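Side-chain contacts in ABC transporter, substrate binding protein (Mannopine) (Agrobacterium fabrum, PDB 5L9S), which probably serves as the periplasmic substrate-binding component of an ABC transporter for the opine mannopine: residues A17-W22 / V34-G39; E24-A29 / I254-R259; A42-K47 / V57-Y62; I77-S82 / P245-A250. One frame throughout, in Å; residues are numbered along the deposited sequence.

Contact 1 of 4, residues A17-W22 / V34-G39; sequences ALREAW and VVTVSG
Arg-19 reaches from helix 12-30 to strand 33-38, where its guanidinium takes hold of the hydroxyl of Thr-36. The two terminal nitrogens converge end-on upon a single oxygen: NH1 of Arg-19 lies 3.1 Å from OG1 of Thr-36, and NH2 of Arg-19 lies 3.2 Å from the same atom. Both hydrogen bonds are bent, near 135°, as expected when two N-H groups share one acceptor placed between them, and OG1 sits 23° out of the guanidinium plane. The side chain starts with CG opposite the backbone N and bends at chi3, which brings the group round toward the strand. NH2 also forms a salt bridge with Glu-15, one turn earlier on the helix, so one nitrogen serves two partners. The setting is a beta-alpha-beta crossover in which strand 4-9, helix 12-30 and strand 33-38 follow one another, the two strands pairing in parallel. Thr-36 points from its strand toward the helix and presents OG1 to the arginine from between its own backbone N and carbonyl carbon (chi1 51°). Its side chain also packs on Phe-23 and Ile-7 of this unit.

Contact 2 of 4, residues E24-A29 / I254-R259; sequences EPFTKA and IEFWLR
Phe-26 and Phe-256 form the aromatic centre of a helix-helix contact between helix 12-30 and helix 247-258, whose short segments cross at 116° with axes 10.7 Å apart. The pair is an offset edge-to-face stack: the edge of Phe-26 is turned to the face of Phe-256, with centroids 5.6 Å apart and planes at 74°. CD1 is the leading atom of the Phe-26 ring, lying 3.7 Å from CB of Phe-256 and equally close to its CG.

A CH-pi contact adds to the stack. CA of Phe-26 stands over the face of the Phe-256 ring, 4.0 Å from the centroid and only 15° off the normal. The first side-chain bond of Phe-256 is directed toward the other helix, and the extended turn about chi1 carries the ring on to meet that CA.

Purely apolar contacts complete the surroundings of the ring: CB of Pro-25 approaches CZ of Phe-256 at 3.9 Å, CB of Phe-26 lies 4.0 Å from CD2 of Phe-256, and CB of Ala-29 lies more loosely by CE1.

No hydrogen bond crosses between the segments, which implies that the fit depends on dispersion and ring electrostatics, with one phenyl group seated against Pro-25, Phe-26 and Ala-29, on one side of a helical turn.

Contact 3 of 4, residues A42-K47 / V57-Y62; sequences AEKRAK and VTWDLY
Trp-59 drives the six-membered end of its indole against helix 41-53, the connection of a second beta-alpha-beta unit that carries the chain from strand 33-38 across strand 4-9 to strand 61-65. Two lysines meet the ring with their aliphatic parts. Lys-44 runs at about a right angle to the tryptophan side chain, its CG lying 3.7 Å from CZ3 of Trp-59, while CA of Lys-44 is at the ring edge and in its plane. Lys-47 passes more slantwise and brings CB to 3.6 Å from CH2 of Trp-59. The indole reaches the helix because its CG is turned opposite the carbonyl carbon (chi1 -57°), and Val-6 and Ala-8 of strand 4-9 and Val-48 and Met-51 of the helix also touch it.

The ammonium groups themselves lead away from the ring. Lys-44, bent at three successive torsions, directs NZ to a weak hydrogen bond with the carbonyl oxygen of Leu-63; Lys-47 turns back along its own helix, where NZ forms a salt bridge of 3.3 Å with OE1 of Glu-43. The ring also nears the main chain of the helix: CZ3 of Trp-59 lies 3.8 Å from the carbonyl oxygen of Lys-44.

Contact 4 of 4, residues I77-S82 / P245-A250; sequences ITEDLS and PNRENA
The carboxylate of Glu-79 and the guanidinium of Arg-247 meet edge to edge, their planes only 9° apart, so that between these two segments the flat groups touch through their rims and not through their faces. OE1 of Glu-79 lies at the edge of the guanidinium, 7° out of its plane, and accepts from NH1 of Arg-247 at 2.7 Å through its syn lone pair. The N-H...O angle of 139° shows a noticeably bent bond. This is a one-nitrogen salt bridge, unlike the two-nitrogen grip in which a guanidinium pairs with both carboxylate oxygens. The second oxygen is instead laid beside the aliphatic part of the arginine, OE2 of Glu-79 being 3.3 Å from CD of Arg-247. The arginine chain folds at chi3, which turns the guanidinium back toward the glutamate.

The ion pair joins the loop between helices 72-77 and 82-85 to the first turn of helix 247-258, the helix that follows the antiparallel strand 224-240 in this periplasmic binding protein fold. Both side chains pack on Leu-240 of that strand, and the backbone of Glu-79 is hydrogen-bonded to the same residue.

Just beyond Glu-79, Asp-80 makes a capping bond where the loop leads into the next helix. Its OD1 accepts twice from Ser-82: from OG at 2.7 Å near the syn direction, and from the backbone N at 3.3 Å, this second donor approaching from above the carboxylate plane.

The four contacts fasten helices and loops around one sheet whose strands run in the order 33-38, 4-9, 61-65 and antiparallel 224-240, as in type 2 periplasmic binding proteins. Contact 3 is buried, contact 2 partly so, and contacts 1 and 4 lie at the surface. Chemistry follows place: the two surface contacts rely on arginine, one gripping a neutral hydroxyl and the other a carboxylate, whereas contacts 2 and 3 use aromatic rings against carbon. Contacts 1 and 2 share helix 12-30, and contacts 2 and 4 share helix 247-258. Contact 3 meets contact 1 where Val-37 packs on Trp-59, and contact 4 where Asp-60 OD1 accepts from Asn-246 N.

Contact 1 of 4, residues A17-W22 / V34-G39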
loop_
_atom_site.group_PDB
_atom_site.type_symbol
_atom_site.label_atom_id
_atom_site.label_comp_id
_atom_site.label_asym_id
_atom_site.label_seq_id
_atom_site.Cartn_x
_atom_site.Cartn_y
_atom_site.Cartn_z
ATOM N N ALA A 17 11.092 2.633 -12.684
ATOM C CA ALA A 17 11.313 3.601 -11.598
ATOM C C ALA A 17 12.411 3.092 -10.621
ATOM O O ALA A 17 13.297 3.860 -10.218
ATOM C CB ALA A 17 10.011 3.862 -10.851
ATOM N N LEU A 18 12.362 1.787 -10.284
ATOM C CA LEU A 18 13.328 1.124 -9.404
ATOM C C LEU A 18 14.704 0.992 -10.043
ATOM O O LEU A 18 15.703 1.106 -9.348
ATOM C CB LEU A 18 12.790 -0.245 -8.913
ATOM C CG LEU A 18 11.436 -0.234 -8.140
ATOM C CD1 LEU A 18 11.048 -1.610 -7.727
ATOM C CD2 LEU A 18 11.458 0.698 -6.920
ATOM N N ARG A 19 14.771 0.810 -11.357
ATOM C CA ARG A 19 16.044 0.676 -12.069
ATOM C C ARG A 19 16.827 1.986 -12.039
ATOM O O ARG A 19 18.027 1.988 -11.772
ATOM C CB ARG A 19 15.788 0.238 -13.510
ATOM C CG ARG A 19 16.984 -0.425 -14.193
ATOM C CD ARG A 19 16.673 -0.787 -15.633
ATOM N NE ARG A 19 15.478 -1.640 -15.755
ATOM C CZ ARG A 19 15.474 -2.970 -15.663
ATOM N NH1 ARG A 19 16.604 -3.634 -15.439
ATOM N NH2 ARG A 19 14.342 -3.644 -15.798
ATOM N N GLU A 20 16.123 3.101 -12.298
ATOM C CA GLU A 20 16.678 4.448 -12.361
ATOM C C GLU A 20 17.065 4.984 -10.985
ATOM O O GLU A 20 18.108 5.627 -10.856
ATOM C CB GLU A 20 15.669 5.405 -13.012
ATOM C CG GLU A 20 15.371 5.114 -14.478
ATOM C CD GLU A 20 14.165 5.816 -15.094
ATOM O OE1 GLU A 20 13.420 6.513 -14.361
ATOM O OE2 GLU A 20 13.954 5.645 -16.319
ATOM N N ALA A 21 16.225 4.738 -9.962
ATOM C CA ALA A 21 16.432 5.275 -8.624
ATOM C C ALA A 21 17.183 4.372 -7.655
ATOM O O ALA A 21 17.807 4.883 -6.728
ATOM C CB ALA A 21 15.090 5.667 -8.028
ATOM N N TRP A 22 17.121 3.040 -7.859
ATOM C CA TRP A 22 17.666 2.079 -6.916
ATOM C C TRP A 22 18.701 1.107 -7.485
ATOM O O TRP A 22 19.773 0.984 -6.896
ATOM C CB TRP A 22 16.471 1.336 -6.283
ATOM C CG TRP A 22 16.763 0.278 -5.259
ATOM C CD1 TRP A 22 17.879 0.155 -4.489
ATOM C CD2 TRP A 22 15.866 -0.748 -4.835
ATOM N NE1 TRP A 22 17.750 -0.915 -3.647
ATOM C CE2 TRP A 22 16.515 -1.478 -3.826
ATOM C CE3 TRP A 22 14.561 -1.112 -5.201
ATOM C CZ2 TRP A 22 15.914 -2.567 -3.186
ATOM C CZ3 TRP A 22 13.994 -2.231 -4.618
ATOM C CH2 TRP A 22 14.655 -2.930 -3.602
ATOM N N VAL A 34 22.392 -5.978 -10.931
ATOM C CA VAL A 34 21.012 -6.238 -10.509
ATOM C C VAL A 34 20.244 -6.817 -11.702
ATOM O O VAL A 34 20.009 -6.114 -12.685
ATOM C CB VAL A 34 20.277 -5.028 -9.857
ATOM C CG1 VAL A 34 18.984 -5.480 -9.203
ATOM C CG2 VAL A 34 21.162 -4.311 -8.847
ATOM N N VAL A 35 19.891 -8.111 -11.608
ATOM C CA VAL A 35 19.123 -8.871 -12.594
ATOM C C VAL A 35 17.656 -8.811 -12.145
ATOM O O VAL A 35 17.330 -9.225 -11.025
ATOM C CB VAL A 35 19.635 -10.344 -12.734
ATOM C CG1 VAL A 35 18.911 -11.078 -13.862
ATOM C CG2 VAL A 35 21.137 -10.385 -12.971
ATOM N N THR A 36 16.782 -8.263 -13.009
ATOM C CA THR A 36 15.348 -8.115 -12.725
ATOM C C THR A 36 14.487 -9.117 -13.479
ATOM O O THR A 36 14.690 -9.345 -14.675
ATOM C CB THR A 36 14.870 -6.681 -12.952
ATOM O OG1 THR A 36 15.289 -6.229 -14.241
ATOM C CG2 THR A 36 15.354 -5.741 -11.897
ATOM N N VAL A 37 13.525 -9.728 -12.761
ATOM C CA VAL A 37 12.584 -10.707 -13.310
ATOM C C VAL A 37 11.151 -10.165 -13.148
ATOM O O VAL A 37 10.819 -9.617 -12.098
ATOM C CB VAL A 37 12.786 -12.116 -12.691
ATOM C CG1 VAL A 37 11.865 -13.138 -13.335
ATOM C CG2 VAL A 37 14.233 -12.565 -12.827
ATOM N N SER A 38 10.330 -10.254 -14.211
ATOM C CA SER A 38 8.954 -9.754 -14.174
ATOM C C SER A 38 7.906 -10.881 -14.116
ATOM O O SER A 38 8.130 -11.970 -14.668
ATOM C CB SER A 38 8.684 -8.780 -15.321
ATOM O OG SER A 38 8.068 -9.384 -16.448
ATOM N N GLY A 39 6.793 -10.593 -13.427
ATOM C CA GLY A 39 5.659 -11.491 -13.260
ATOM C C GLY A 39 4.601 -10.903 -12.355
ATOM O O GLY A 39 4.878 -9.933 -11.651
#

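Contact 2 of 4, residues E24-A29 / I254-R259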
loop_
_atom_site.group_PDB
_atom_site.type_symbol
_atom_site.label_atom_id
_atom_site.label_comp_id
_atom_site.label_asym_id
_atom_site.label_seq_id
_atom_site.Cartn_x
_atom_site.Cartn_y
_atom_site.Cartn_z
ATOM N N GLU A 24 20.410 0.842 -10.783
ATOM C CA GLU A 24 21.577 1.424 -11.442
ATOM C C GLU A 24 22.465 2.169 -10.435
ATOM O O GLU A 24 23.656 1.821 -10.396
ATOM C CB GLU A 24 21.221 2.271 -12.675
ATOM C CG GLU A 24 20.935 1.400 -13.892
ATOM C CD GLU A 24 20.189 2.017 -15.066
ATOM O OE1 GLU A 24 19.774 3.197 -14.977
ATOM O OE2 GLU A 24 20.009 1.305 -16.080
ATOM N N PRO A 25 21.933 3.056 -9.524
ATOM C CA PRO A 25 22.827 3.700 -8.533
ATOM C C PRO A 25 23.602 2.702 -7.661
ATOM O O PRO A 25 24.796 2.912 -7.418
ATOM C CB PRO A 25 21.873 4.590 -7.717
ATOM C CG PRO A 25 20.726 4.856 -8.639
ATOM C CD PRO A 25 20.551 3.579 -9.398
ATOM N N PHE A 26 22.941 1.591 -7.257
ATOM C CA PHE A 26 23.532 0.519 -6.446
ATOM C C PHE A 26 24.731 -0.105 -7.145
ATOM O O PHE A 26 25.811 -0.168 -6.553
ATOM C CB PHE A 26 22.481 -0.567 -6.122
ATOM C CG PHE A 26 23.029 -1.765 -5.377
ATOM C CD1 PHE A 26 23.314 -1.689 -4.017
ATOM C CD2 PHE A 26 23.220 -2.982 -6.026
ATOM C CE1 PHE A 26 23.808 -2.789 -3.329
ATOM C CE2 PHE A 26 23.708 -4.088 -5.331
ATOM C CZ PHE A 26 23.995 -3.985 -3.987
ATOM N N THR A 27 24.518 -0.578 -8.402
ATOM C CA THR A 27 25.484 -1.211 -9.297
ATOM C C THR A 27 26.681 -0.280 -9.522
ATOM O O THR A 27 27.829 -0.729 -9.568
ATOM C CB THR A 27 24.770 -1.615 -10.615
ATOM O OG1 THR A 27 23.741 -2.574 -10.335
ATOM C CG2 THR A 27 25.720 -2.197 -11.656
ATOM N N LYS A 28 26.405 1.023 -9.647
ATOM C CA LYS A 28 27.444 2.017 -9.860
ATOM C C LYS A 28 28.296 2.149 -8.594
ATOM O O LYS A 28 29.518 2.139 -8.688
ATOM C CB LYS A 28 26.821 3.352 -10.293
ATOM C CG LYS A 28 27.754 4.204 -11.122
ATOM C CD LYS A 28 26.975 5.262 -11.899
ATOM C CE LYS A 28 27.843 6.027 -12.877
ATOM N NZ LYS A 28 27.082 7.107 -13.557
ATOM N N ALA A 29 27.659 2.171 -7.414
ATOM C CA ALA A 29 28.349 2.290 -6.127
ATOM C C ALA A 29 29.089 1.031 -5.642
ATOM O O ALA A 29 30.064 1.146 -4.888
ATOM C CB ALA A 29 27.372 2.731 -5.056
ATOM N N ILE A 254 19.084 -4.164 -0.125
ATOM C CA ILE A 254 18.033 -3.743 0.805
ATOM C C ILE A 254 18.517 -2.541 1.634
ATOM O O ILE A 254 17.830 -1.520 1.677
ATOM C CB ILE A 254 17.553 -4.915 1.699
ATOM C CG1 ILE A 254 16.854 -6.007 0.859
ATOM C CG2 ILE A 254 16.623 -4.390 2.816
ATOM C CD1 ILE A 254 16.238 -7.165 1.691
ATOM N N GLU A 255 19.706 -2.669 2.278
ATOM C CA GLU A 255 20.351 -1.634 3.098
ATOM C C GLU A 255 20.514 -0.354 2.289
ATOM O O GLU A 255 20.244 0.732 2.819
ATOM C CB GLU A 255 21.724 -2.116 3.611
ATOM C CG GLU A 255 22.330 -1.247 4.710
ATOM C CD GLU A 255 23.770 -1.516 5.113
ATOM O OE1 GLU A 255 24.233 -2.677 5.006
ATOM O OE2 GLU A 255 24.427 -0.558 5.579
ATOM N N PHE A 256 20.912 -0.494 0.992
ATOM C CA PHE A 256 21.082 0.620 0.051
ATOM C C PHE A 256 19.813 1.447 -0.054
ATOM O O PHE A 256 19.896 2.663 -0.042
ATOM C CB PHE A 256 21.517 0.138 -1.358
ATOM C CG PHE A 256 21.873 1.259 -2.317
ATOM C CD1 PHE A 256 23.131 1.854 -2.282
ATOM C CD2 PHE A 256 20.944 1.734 -3.235
ATOM C CE1 PHE A 256 23.447 2.907 -3.145
ATOM C CE2 PHE A 256 21.265 2.785 -4.101
ATOM C CZ PHE A 256 22.516 3.359 -4.055
ATOM N N TRP A 257 18.658 0.784 -0.176
ATOM C CA TRP A 257 17.347 1.410 -0.279
ATOM C C TRP A 257 16.959 2.093 1.022
ATOM O O TRP A 257 16.607 3.276 1.003
ATOM C CB TRP A 257 16.287 0.365 -0.680
ATOM C CG TRP A 257 14.883 0.896 -0.642
ATOM C CD1 TRP A 257 13.967 0.741 0.365
ATOM C CD2 TRP A 257 14.264 1.725 -1.624
ATOM N NE1 TRP A 257 12.824 1.438 0.076
ATOM C CE2 TRP A 257 12.972 2.048 -1.143
ATOM C CE3 TRP A 257 14.680 2.245 -2.863
ATOM C CZ2 TRP A 257 12.072 2.828 -1.881
ATOM C CZ3 TRP A 257 13.783 2.999 -3.603
ATOM C CH2 TRP A 257 12.483 3.257 -3.128
ATOM N N LEU A 258 16.989 1.349 2.146
ATOM C CA LEU A 258 16.571 1.897 3.441
ATOM C C LEU A 258 17.404 3.103 3.921
ATOM O O LEU A 258 16.854 4.031 4.536
ATOM C CB LEU A 258 16.513 0.801 4.521
ATOM C CG LEU A 258 15.361 -0.179 4.375
ATOM C CD1 LEU A 258 15.556 -1.369 5.282
ATOM C CD2 LEU A 258 13.963 0.521 4.582
ATOM N N ARG A 259 18.709 3.101 3.603
ATOM C CA ARG A 259 19.630 4.155 4.023
ATOM C C ARG A 259 19.781 5.302 3.016
ATOM O O ARG A 259 20.498 6.258 3.315
ATOM C CB ARG A 259 21.001 3.550 4.388
ATOM C CG ARG A 259 20.942 2.572 5.562
ATOM C CD ARG A 259 22.250 2.444 6.293
ATOM N NE ARG A 259 22.036 2.338 7.740
ATOM C CZ ARG A 259 22.148 1.212 8.433
ATOM N NH1 ARG A 259 21.930 1.206 9.739
ATOM N NH2 ARG A 259 22.504 0.085 7.830
#

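Contact 3 of 4, residues A42-K47 / V57-Y62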
loop_
_atom_site.group_PDB
_atom_site.type_symbol
_atom_site.label_atom_id
_atom_site.label_comp_id
_atom_site.label_asym_id
_atom_site.label_seq_id
_atom_site.Cartn_x
_atom_site.Cartn_y
_atom_site.Cartn_z
ATOM N N ALA A 42 0.835 -13.221 -7.948
ATOM C CA ALA A 42 0.476 -14.654 -7.814
ATOM C C ALA A 42 1.493 -15.573 -8.488
ATOM O O ALA A 42 1.802 -16.637 -7.938
ATOM C CB ALA A 42 -0.912 -14.923 -8.370
ATOM N N GLU A 43 2.007 -15.169 -9.678
ATOM C CA GLU A 43 3.029 -15.904 -10.430
ATOM C C GLU A 43 4.317 -15.980 -9.616
ATOM O O GLU A 43 4.937 -17.048 -9.561
ATOM C CB GLU A 43 3.361 -15.181 -11.735
ATOM C CG GLU A 43 2.561 -15.586 -12.949
ATOM C CD GLU A 43 3.074 -14.835 -14.159
ATOM O OE1 GLU A 43 4.033 -15.327 -14.800
ATOM O OE2 GLU A 43 2.602 -13.699 -14.393
ATOM N N LYS A 44 4.733 -14.830 -9.024
ATOM C CA LYS A 44 5.933 -14.676 -8.199
ATOM C C LYS A 44 5.869 -15.561 -6.961
ATOM O O LYS A 44 6.800 -16.329 -6.726
ATOM C CB LYS A 44 6.120 -13.213 -7.803
ATOM C CG LYS A 44 7.048 -12.443 -8.731
ATOM C CD LYS A 44 6.565 -11.034 -8.991
ATOM C CE LYS A 44 6.556 -10.140 -7.790
ATOM N NZ LYS A 44 5.293 -9.359 -7.728
ATOM N N ARG A 45 4.746 -15.497 -6.212
ATOM C CA ARG A 45 4.485 -16.305 -5.014
ATOM C C ARG A 45 4.630 -17.773 -5.340
ATOM O O ARG A 45 5.349 -18.481 -4.627
ATOM C CB ARG A 45 3.076 -16.036 -4.457
ATOM C CG ARG A 45 2.956 -14.712 -3.751
ATOM C CD ARG A 45 1.659 -14.590 -2.986
ATOM N NE ARG A 45 0.531 -14.179 -3.826
ATOM C CZ ARG A 45 0.095 -12.926 -3.940
ATOM N NH1 ARG A 45 0.679 -11.949 -3.264
ATOM N NH2 ARG A 45 -0.948 -12.647 -4.710
ATOM N N ALA A 46 4.004 -18.215 -6.459
ATOM C CA ALA A 46 4.051 -19.603 -6.939
ATOM C C ALA A 46 5.433 -20.017 -7.434
ATOM O O ALA A 46 5.806 -21.194 -7.273
ATOM C CB ALA A 46 3.017 -19.810 -8.026
ATOM N N LYS A 47 6.191 -19.066 -8.042
ATOM C CA LYS A 47 7.544 -19.343 -8.526
ATOM C C LYS A 47 8.523 -19.475 -7.365
ATOM O O LYS A 47 9.421 -20.300 -7.432
ATOM C CB LYS A 47 8.006 -18.281 -9.520
ATOM C CG LYS A 47 8.025 -18.766 -10.955
ATOM C CD LYS A 47 7.374 -17.769 -11.902
ATOM C CE LYS A 47 7.320 -18.311 -13.315
ATOM N NZ LYS A 47 6.168 -17.753 -14.073
ATOM N N VAL A 57 17.003 -22.478 -6.065
ATOM C CA VAL A 57 16.632 -21.101 -5.817
ATOM C C VAL A 57 17.347 -20.251 -6.856
ATOM O O VAL A 57 18.577 -20.167 -6.850
ATOM C CB VAL A 57 16.958 -20.635 -4.370
ATOM C CG1 VAL A 57 15.821 -20.957 -3.413
ATOM C CG2 VAL A 57 18.276 -21.228 -3.875
ATOM N N THR A 58 16.580 -19.646 -7.770
ATOM C CA THR A 58 17.150 -18.791 -8.791
ATOM C C THR A 58 17.167 -17.346 -8.314
ATOM O O THR A 58 18.162 -16.658 -8.520
ATOM C CB THR A 58 16.460 -19.018 -10.135
ATOM O OG1 THR A 58 16.681 -20.375 -10.530
ATOM C CG2 THR A 58 16.987 -18.089 -11.243
ATOM N N TRP A 59 16.104 -16.923 -7.615
ATOM C CA TRP A 59 15.847 -15.567 -7.133
ATOM C C TRP A 59 16.367 -15.318 -5.716
ATOM O O TRP A 59 16.368 -16.227 -4.887
ATOM C CB TRP A 59 14.348 -15.256 -7.186
ATOM C CG TRP A 59 13.654 -15.393 -8.509
ATOM C CD1 TRP A 59 14.212 -15.664 -9.724
ATOM C CD2 TRP A 59 12.246 -15.245 -8.736
ATOM N NE1 TRP A 59 13.235 -15.711 -10.693
ATOM C CE2 TRP A 59 12.022 -15.444 -10.117
ATOM C CE3 TRP A 59 11.144 -14.954 -7.896
ATOM C CZ2 TRP A 59 10.742 -15.389 -10.679
ATOM C CZ3 TRP A 59 9.876 -14.874 -8.456
ATOM C CH2 TRP A 59 9.687 -15.070 -9.834
ATOM N N ASP A 60 16.802 -14.078 -5.447
ATOM C CA ASP A 60 17.310 -13.631 -4.156
ATOM C C ASP A 60 16.246 -12.814 -3.418
ATOM O O ASP A 60 16.073 -12.957 -2.202
ATOM C CB ASP A 60 18.560 -12.754 -4.354
ATOM C CG ASP A 60 19.738 -13.473 -4.964
ATOM O OD1 ASP A 60 20.321 -14.325 -4.285
ATOM O OD2 ASP A 60 20.115 -13.136 -6.098
ATOM N N LEU A 61 15.577 -11.904 -4.156
ATOM C CA LEU A 61 14.571 -10.985 -3.624
ATOM C C LEU A 61 13.357 -10.918 -4.515
ATOM O O LEU A 61 13.464 -11.137 -5.715
ATOM C CB LEU A 61 15.153 -9.561 -3.493
ATOM C CG LEU A 61 16.346 -9.321 -2.578
ATOM C CD1 LEU A 61 16.998 -7.998 -2.893
ATOM C CD2 LEU A 61 15.958 -9.382 -1.117
ATOM N N TYR A 62 12.211 -10.584 -3.929
ATOM C CA TYR A 62 10.957 -10.325 -4.638
ATOM C C TYR A 62 10.096 -9.325 -3.871
ATOM O O TYR A 62 10.236 -9.201 -2.648
ATOM C CB TYR A 62 10.188 -11.604 -5.030
ATOM C CG TYR A 62 9.447 -12.309 -3.915
ATOM C CD1 TYR A 62 10.110 -13.167 -3.043
ATOM C CD2 TYR A 62 8.069 -12.159 -3.762
ATOM C CE1 TYR A 62 9.425 -13.846 -2.028
ATOM C CE2 TYR A 62 7.378 -12.819 -2.742
ATOM C CZ TYR A 62 8.058 -13.675 -1.888
ATOM O OH TYR A 62 7.395 -14.331 -0.878
#

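Contact 4 of 4, residues I77-S82 / P245-A250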
loop_
_atom_site.group_PDB
_atom_site.type_symbol
_atom_site.label_atom_id
_atom_site.label_comp_id
_atom_site.label_asym_id
_atom_site.label_seq_id
_atom_site.Cartn_x
_atom_site.Cartn_y
_atom_site.Cartn_z
ATOM N N ILE A 77 8.429 -19.544 2.869
ATOM C CA ILE A 77 9.231 -19.442 1.642
ATOM C C ILE A 77 10.264 -18.296 1.692
ATOM O O ILE A 77 11.054 -18.142 0.759
ATOM C CB ILE A 77 8.314 -19.358 0.380
ATOM C CG1 ILE A 77 7.369 -18.127 0.413
ATOM C CG2 ILE A 77 7.532 -20.643 0.202
ATOM C CD1 ILE A 77 6.638 -17.781 -0.899
ATOM N N THR A 78 10.253 -17.497 2.767
ATOM C CA THR A 78 11.166 -16.359 2.924
ATOM C C THR A 78 11.972 -16.470 4.198
ATOM O O THR A 78 11.596 -17.194 5.137
ATOM C CB THR A 78 10.437 -14.969 2.852
ATOM O OG1 THR A 78 9.544 -14.802 3.957
ATOM C CG2 THR A 78 9.728 -14.714 1.519
ATOM N N GLU A 79 13.083 -15.727 4.236
ATOM C CA GLU A 79 13.956 -15.666 5.396
ATOM C C GLU A 79 13.410 -14.671 6.408
ATOM O O GLU A 79 12.795 -13.680 6.017
ATOM C CB GLU A 79 15.369 -15.264 4.980
ATOM C CG GLU A 79 16.416 -16.245 5.466
ATOM C CD GLU A 79 17.827 -15.814 5.139
ATOM O OE1 GLU A 79 18.465 -15.178 6.011
ATOM O OE2 GLU A 79 18.274 -16.061 3.995
ATOM N N ASP A 80 13.636 -14.934 7.703
ATOM C CA ASP A 80 13.224 -14.054 8.794
ATOM C C ASP A 80 14.260 -12.921 8.866
ATOM O O ASP A 80 15.430 -13.160 9.184
ATOM C CB ASP A 80 13.165 -14.846 10.111
ATOM C CG ASP A 80 12.502 -14.147 11.281
ATOM O OD1 ASP A 80 12.280 -12.927 11.195
ATOM O OD2 ASP A 80 12.264 -14.816 12.318
ATOM N N LEU A 81 13.838 -11.705 8.506
ATOM C CA LEU A 81 14.711 -10.537 8.472
ATOM C C LEU A 81 14.946 -9.876 9.830
ATOM O O LEU A 81 15.847 -9.044 9.930
ATOM C CB LEU A 81 14.183 -9.515 7.457
ATOM C CG LEU A 81 14.735 -9.612 6.044
ATOM C CD1 LEU A 81 13.945 -10.630 5.209
ATOM C CD2 LEU A 81 14.678 -8.256 5.365
ATOM N N SER A 82 14.143 -10.234 10.860
ATOM C CA SER A 82 14.177 -9.729 12.247
ATOM C C SER A 82 15.589 -9.407 12.792
ATOM O O SER A 82 15.789 -8.320 13.327
ATOM C CB SER A 82 13.453 -10.693 13.184
ATOM O OG SER A 82 12.077 -10.763 12.846
ATOM N N PRO A 245 20.674 -17.498 -3.467
ATOM C CA PRO A 245 22.079 -17.770 -3.848
ATOM C C PRO A 245 23.081 -16.683 -3.436
ATOM O O PRO A 245 24.155 -16.993 -2.918
ATOM C CB PRO A 245 22.017 -17.960 -5.370
ATOM C CG PRO A 245 20.749 -17.355 -5.799
ATOM C CD PRO A 245 19.789 -17.452 -4.652
ATOM N N ASN A 246 22.702 -15.405 -3.638
ATOM C CA ASN A 246 23.483 -14.202 -3.339
ATOM C C ASN A 246 22.872 -13.443 -2.144
ATOM O O ASN A 246 22.635 -12.235 -2.232
ATOM C CB ASN A 246 23.561 -13.299 -4.590
ATOM C CG ASN A 246 23.736 -14.032 -5.903
ATOM O OD1 ASN A 246 22.768 -14.499 -6.513
ATOM N ND2 ASN A 246 24.961 -14.112 -6.392
ATOM N N ARG A 247 22.648 -14.162 -1.024
ATOM C CA ARG A 247 22.052 -13.683 0.234
ATOM C C ARG A 247 22.645 -12.346 0.739
ATOM O O ARG A 247 21.899 -11.397 1.006
ATOM C CB ARG A 247 22.160 -14.773 1.330
ATOM C CG ARG A 247 21.085 -14.681 2.422
ATOM C CD ARG A 247 21.519 -15.284 3.752
ATOM N NE ARG A 247 22.407 -14.389 4.500
ATOM C CZ ARG A 247 22.119 -13.831 5.674
ATOM N NH1 ARG A 247 20.964 -14.090 6.275
ATOM N NH2 ARG A 247 22.986 -13.013 6.258
ATOM N N GLU A 248 23.984 -12.289 0.851
ATOM C CA GLU A 248 24.775 -11.146 1.326
ATOM C C GLU A 248 24.563 -9.905 0.460
ATOM O O GLU A 248 24.254 -8.828 0.981
ATOM C CB GLU A 248 26.275 -11.520 1.437
ATOM C CG GLU A 248 26.746 -12.715 0.597
ATOM C CD GLU A 248 27.582 -13.772 1.299
ATOM O OE1 GLU A 248 28.633 -13.413 1.876
ATOM O OE2 GLU A 248 27.221 -14.969 1.209
ATOM N N ASN A 249 24.692 -10.081 -0.867
ATOM C CA ASN A 249 24.525 -9.050 -1.878
ATOM C C ASN A 249 23.101 -8.545 -1.913
ATOM O O ASN A 249 22.891 -7.363 -2.166
ATOM C CB ASN A 249 24.897 -9.592 -3.253
ATOM C CG ASN A 249 26.371 -9.709 -3.533
ATOM O OD1 ASN A 249 27.220 -9.031 -2.942
ATOM N ND2 ASN A 249 26.684 -10.526 -4.512
ATOM N N ALA A 250 22.123 -9.441 -1.690
ATOM C CA ALA A 250 20.705 -9.105 -1.670
ATOM C C ALA A 250 20.393 -8.194 -0.490
ATOM O O ALA A 250 19.612 -7.254 -0.647
ATOM C CB ALA A 250 19.869 -10.367 -1.605
#